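Local coordinates for sugar fermentation stimulation protein homolog (Pyrococcus furiosus, PDB 4DA2), which probably binds DNA, and joins an OB fold to a nuclease-like PD-(D/E)xK domain that holds calcium ions, at residues R18-R21 with F22-L25; F88-I91 with I92-E95. The protein carries 1 engineered substitution. All blocks are in the same frame, centred on the assembly; numbering follows the deposited sequence.

Interaction 1: R18-R21 with F22-L25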
loop_
_atom_site.group_PDB
_atom_site.type_symbol
_atom_site.label_atom_id
_atom_site.label_comp_id
_atom_site.label_asym_id
_atom_site.label_seq_id
_atom_site.Cartn_x
_atom_site.Cartn_y
_atom_site.Cartn_z
ATOM N N ARG A 18 14.422 10.765 9.501
ATOM C CA ARG A 18 14.635 9.836 8.423
ATOM C C ARG A 18 16.096 9.925 7.998
ATOM O O ARG A 18 16.607 11.010 7.739
ATOM C CB ARG A 18 13.663 10.118 7.261
ATOM C CG ARG A 18 13.532 8.945 6.316
ATOM C CD ARG A 18 12.354 9.097 5.373
ATOM N NE ARG A 18 12.180 7.888 4.565
ATOM C CZ ARG A 18 11.245 7.733 3.627
ATOM N NH1 ARG A 18 10.384 8.710 3.381
ATOM N NH2 ARG A 18 11.164 6.598 2.939
ATOM N N VAL A 19 16.772 8.784 7.951
ATOM C CA VAL A 19 18.197 8.736 7.601
ATOM C C VAL A 19 18.362 8.695 6.088
ATOM O O VAL A 19 19.149 9.453 5.513
ATOM C CB VAL A 19 18.896 7.519 8.261
ATOM C CG1 VAL A 19 20.355 7.385 7.814
ATOM C CG2 VAL A 19 18.805 7.622 9.804
ATOM N N ASN A 20 17.630 7.782 5.456
ATOM C CA ASN A 20 17.497 7.747 4.005
ATOM C C ASN A 20 16.148 7.134 3.657
ATOM O O ASN A 20 15.283 6.982 4.531
ATOM C CB ASN A 20 18.651 6.972 3.357
ATOM C CG ASN A 20 18.859 5.590 3.964
ATOM O OD1 ASN A 20 17.918 4.807 4.151
ATOM N ND2 ASN A 20 20.115 5.268 4.247
ATOM N N ARG A 21 15.967 6.748 2.404
ATOM C CA ARG A 21 14.671 6.215 1.985
ATOM C C ARG A 21 14.323 4.841 2.589
ATOM O O ARG A 21 13.148 4.470 2.640
ATOM C CB ARG A 21 14.532 6.244 0.454
ATOM C CG ARG A 21 15.426 5.297 -0.315
ATOM C CD ARG A 21 15.401 5.668 -1.794
ATOM N NE ARG A 21 16.131 4.739 -2.648
ATOM C CZ ARG A 21 17.456 4.711 -2.784
ATOM N NH1 ARG A 21 18.221 5.555 -2.103
ATOM N NH2 ARG A 21 18.020 3.823 -3.594
ATOM N N PHE A 22 15.327 4.122 3.099
ATOM C CA PHE A 22 15.142 2.784 3.660
ATOM C C PHE A 22 15.138 2.720 5.187
ATOM O O PHE A 22 14.688 1.726 5.763
ATOM C CB PHE A 22 16.259 1.828 3.190
ATOM C CG PHE A 22 16.386 1.737 1.714
ATOM C CD1 PHE A 22 15.420 1.079 0.968
ATOM C CD2 PHE A 22 17.448 2.353 1.061
ATOM C CE1 PHE A 22 15.521 0.999 -0.418
ATOM C CE2 PHE A 22 17.557 2.278 -0.322
ATOM C CZ PHE A 22 16.586 1.598 -1.059
ATOM N N VAL A 23 15.654 3.753 5.839
ATOM C CA VAL A 23 15.890 3.688 7.286
ATOM C C VAL A 23 15.516 4.961 8.034
ATOM O O VAL A 23 15.762 6.075 7.565
ATOM C CB VAL A 23 17.365 3.287 7.579
ATOM C CG1 VAL A 23 17.747 3.586 9.030
ATOM C CG2 VAL A 23 17.584 1.808 7.249
ATOM N N GLY A 24 14.932 4.788 9.219
ATOM C CA GLY A 24 14.656 5.922 10.110
ATOM C C GLY A 24 15.209 5.666 11.495
ATOM O O GLY A 24 15.494 4.519 11.851
ATOM N N LEU A 25 15.371 6.733 12.272
ATOM C CA LEU A 25 15.662 6.603 13.709
ATOM C C LEU A 25 14.422 6.954 14.521
ATOM O O LEU A 25 13.747 7.956 14.250
ATOM C CB LEU A 25 16.830 7.517 14.110
ATOM C CG LEU A 25 18.170 7.250 13.433
ATOM C CD1 LEU A 25 19.204 8.295 13.799
ATOM C CD2 LEU A 25 18.668 5.815 13.788
#
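Asn20 and Phe22 meet at the turn of a β hairpin that links strands 11-18 and 23-28 of the OB domain. The Asn20 amide reaches forward and its OD1 accepts the N-H of Phe22 at 2.9 Å, closing an Asx turn; a second, weak bond comes from Val23 N at 3.0 Å. What puts OD1 over both N-H groups is a first torsion of 52°, which sets CG between the backbone N and the carbonyl carbon. Val23 O likewise takes two donors, from the other limb: Val19 N at 2.9 Å, tilted from the carbonyl plane, and Asn20 N, which lies in that plane but is longer, 3.3 Å. Arg18 pairs with Gly24 where the strands enter the turn, a non-hydrogen-bonded antiparallel pair.

Arg21 and Phe22 lie side by side and point the same way. Arg21 CG sits over one ring face, 3.8 Å from its centroid in a CH-π contact, while Phe22 CE2 lies over the centre of the guanidinium. The two planes are 50° apart, so the groups are not stacked flat. Elsewhere Val19 CG2 leans on Leu25 CG at 3.7 Å, the two side chains crossing at a slant.

Arg18 runs extended alongside the turn, toward Arg21, and its NH2, with the acceptor in the guanidinium plane, donates to Arg21 O at 2.9 Å. NE makes a weak bond to Asn20 O, and NH1 donates to Gly41 O, tying the turn to a neighbouring loop.

The turn is thus held chiefly by polar bonds, several of them made by side chains to backbone. The Arg18 guanidinium spends its N-H groups on neutral backbone carbonyl oxygens, which fixes its rotation and holds the turn against the loop bearing Gly41.

Interaction 2: F88-I91 with I92-E95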
loop_
_atom_site.group_PDB
_atom_site.type_symbol
_atom_site.label_atom_id
_atom_site.label_comp_id
_atom_site.label_asym_id
_atom_site.label_seq_id
_atom_site.Cartn_x
_atom_site.Cartn_y
_atom_site.Cartn_z
ATOM N N PHE A 88 -3.537 -7.261 1.766
ATOM C CA PHE A 88 -4.111 -7.649 0.468
ATOM C C PHE A 88 -4.210 -9.180 0.279
ATOM O O PHE A 88 -5.244 -9.696 -0.133
ATOM C CB PHE A 88 -3.372 -6.976 -0.719
ATOM C CG PHE A 88 -4.025 -7.252 -2.045
ATOM C CD1 PHE A 88 -5.265 -6.690 -2.351
ATOM C CD2 PHE A 88 -3.422 -8.085 -2.972
ATOM C CE1 PHE A 88 -5.879 -6.949 -3.552
ATOM C CE2 PHE A 88 -4.061 -8.378 -4.164
ATOM C CZ PHE A 88 -5.283 -7.794 -4.458
ATOM N N GLU A 89 -3.124 -9.892 0.560
ATOM C CA GLU A 89 -3.088 -11.349 0.506
ATOM C C GLU A 89 -4.161 -12.006 1.403
ATOM O O GLU A 89 -4.725 -13.025 1.030
ATOM C CB GLU A 89 -1.676 -11.865 0.835
ATOM C CG GLU A 89 -0.675 -11.514 -0.285
ATOM C CD GLU A 89 0.788 -11.510 0.123
ATOM O OE1 GLU A 89 1.149 -12.194 1.090
ATOM O OE2 GLU A 89 1.589 -10.812 -0.537
ATOM N N LYS A 90 -4.460 -11.405 2.552
ATOM C CA LYS A 90 -5.521 -11.922 3.408
ATOM C C LYS A 90 -6.880 -11.711 2.767
ATOM O O LYS A 90 -7.747 -12.596 2.809
ATOM C CB LYS A 90 -5.449 -11.279 4.798
ATOM C CG LYS A 90 -4.237 -11.756 5.584
ATOM C CD LYS A 90 -4.529 -13.136 6.165
ATOM C CE LYS A 90 -3.296 -13.703 6.769
ATOM N NZ LYS A 90 -3.568 -14.973 7.492
ATOM N N ILE A 91 -7.075 -10.522 2.192
ATOM C CA ILE A 91 -8.283 -10.237 1.411
ATOM C C ILE A 91 -8.502 -11.281 0.298
ATOM O O ILE A 91 -9.625 -11.806 0.127
ATOM C CB ILE A 91 -8.261 -8.795 0.874
ATOM C CG1 ILE A 91 -8.438 -7.817 2.042
ATOM C CG2 ILE A 91 -9.331 -8.577 -0.214
ATOM C CD1 ILE A 91 -8.196 -6.379 1.663
ATOM N N ILE A 92 -7.435 -11.610 -0.433
ATOM C CA ILE A 92 -7.508 -12.659 -1.473
ATOM C C ILE A 92 -7.834 -14.043 -0.872
ATOM O O ILE A 92 -8.713 -14.782 -1.375
ATOM C CB ILE A 92 -6.226 -12.699 -2.361
ATOM C CG1 ILE A 92 -6.035 -11.376 -3.136
ATOM C CG2 ILE A 92 -6.211 -13.917 -3.341
ATOM C CD1 ILE A 92 -7.201 -10.940 -4.056
ATOM N N GLU A 93 -7.133 -14.385 0.204
ATOM C CA GLU A 93 -7.296 -15.668 0.897
ATOM C C GLU A 93 -8.725 -15.877 1.365
ATOM O O GLU A 93 -9.304 -16.953 1.151
ATOM C CB GLU A 93 -6.387 -15.733 2.119
ATOM C CG GLU A 93 -5.004 -16.277 1.839
ATOM C CD GLU A 93 -4.077 -16.169 3.039
ATOM O OE1 GLU A 93 -4.511 -16.504 4.169
ATOM O OE2 GLU A 93 -2.912 -15.756 2.842
ATOM N N LYS A 94 -9.277 -14.843 1.995
ATOM C CA LYS A 94 -10.608 -14.899 2.611
ATOM C C LYS A 94 -11.720 -14.658 1.576
ATOM O O LYS A 94 -12.913 -14.681 1.910
ATOM C CB LYS A 94 -10.693 -13.879 3.752
ATOM C CG LYS A 94 -9.865 -14.242 4.989
ATOM C CD LYS A 94 -9.918 -13.109 6.002
ATOM C CE LYS A 94 -8.808 -13.223 7.041
ATOM N NZ LYS A 94 -9.008 -14.335 8.004
ATOM N N GLU A 95 -11.300 -14.419 0.328
ATOM C CA GLU A 95 -12.174 -14.101 -0.819
ATOM C C GLU A 95 -13.149 -12.965 -0.543
ATOM O O GLU A 95 -14.348 -13.090 -0.791
ATOM C CB GLU A 95 -12.913 -15.377 -1.282
ATOM C CG GLU A 95 -11.981 -16.522 -1.582
ATOM C CD GLU A 95 -12.713 -17.779 -2.038
ATOM O OE1 GLU A 95 -12.704 -18.768 -1.282
ATOM O OE2 GLU A 95 -13.299 -17.770 -3.137
HETATM O O HOH W 1 -6.170 -14.011 9.602
#
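The Phe88 ring receives Ile92 CG1 over one face, offset toward the rim, with 4.1 Å from CG1 to the ring centroid, while Ile92 CD1 reaches Phe88 CZ at 3.7 Å. This is an i to i+4 CH-π contact in the last turns of helix 81-93, in the PD-(D/E)xK domain. With CG anti to the backbone N (chi1 -174°), the ring also meets Val130, Leu211 and Thr132, the last a calcium ligand. Replacing Phe88 with alanine would strip the ring face from Ile92 CG1 and is likely to open a gap against the strands bearing Val130 and Leu211.

Glu89 OE2 is hydrogen-bonded to Tyr119 OH. Three backbone bonds, Ile92 N to Phe88 O, Glu93 N to Glu89 O and Lys94 N to Lys90 O, carry the helix to its end, where Glu95, at positive phi, closes it in a Schellman motif. Glu95 OE2 is in turn bonded to Gly102 N. On the more exposed side Lys90 bends at its second torsion, and its NZ makes a long salt bridge of 3.8 Å to Glu93 OE1. A water bridges Lys90 NZ and Lys94 NZ through weak bonds, 3.3 Å from Lys94 NZ.

In the fold
From the N terminus, strand 11-18 runs into interaction 1, which closes a tight hairpin loop and turns the chain back as strand 23-28. The chain then completes the OB sheet through strands 31-36, 52-57, 65-72 and 75-78 before entering helix 81-93, whose C-terminal end is interaction 2. Both are local, so they follow in series and neither nest nor cross. Interaction 1 joins adjacent strands of the OB domain, whereas residues 88-95 rest on strands 2-6, 127-139 and 207-215 of the other sheet. Their centres are about 30 Å apart, on opposite sides of the chain's centre, and their nearest atoms about 18 Å.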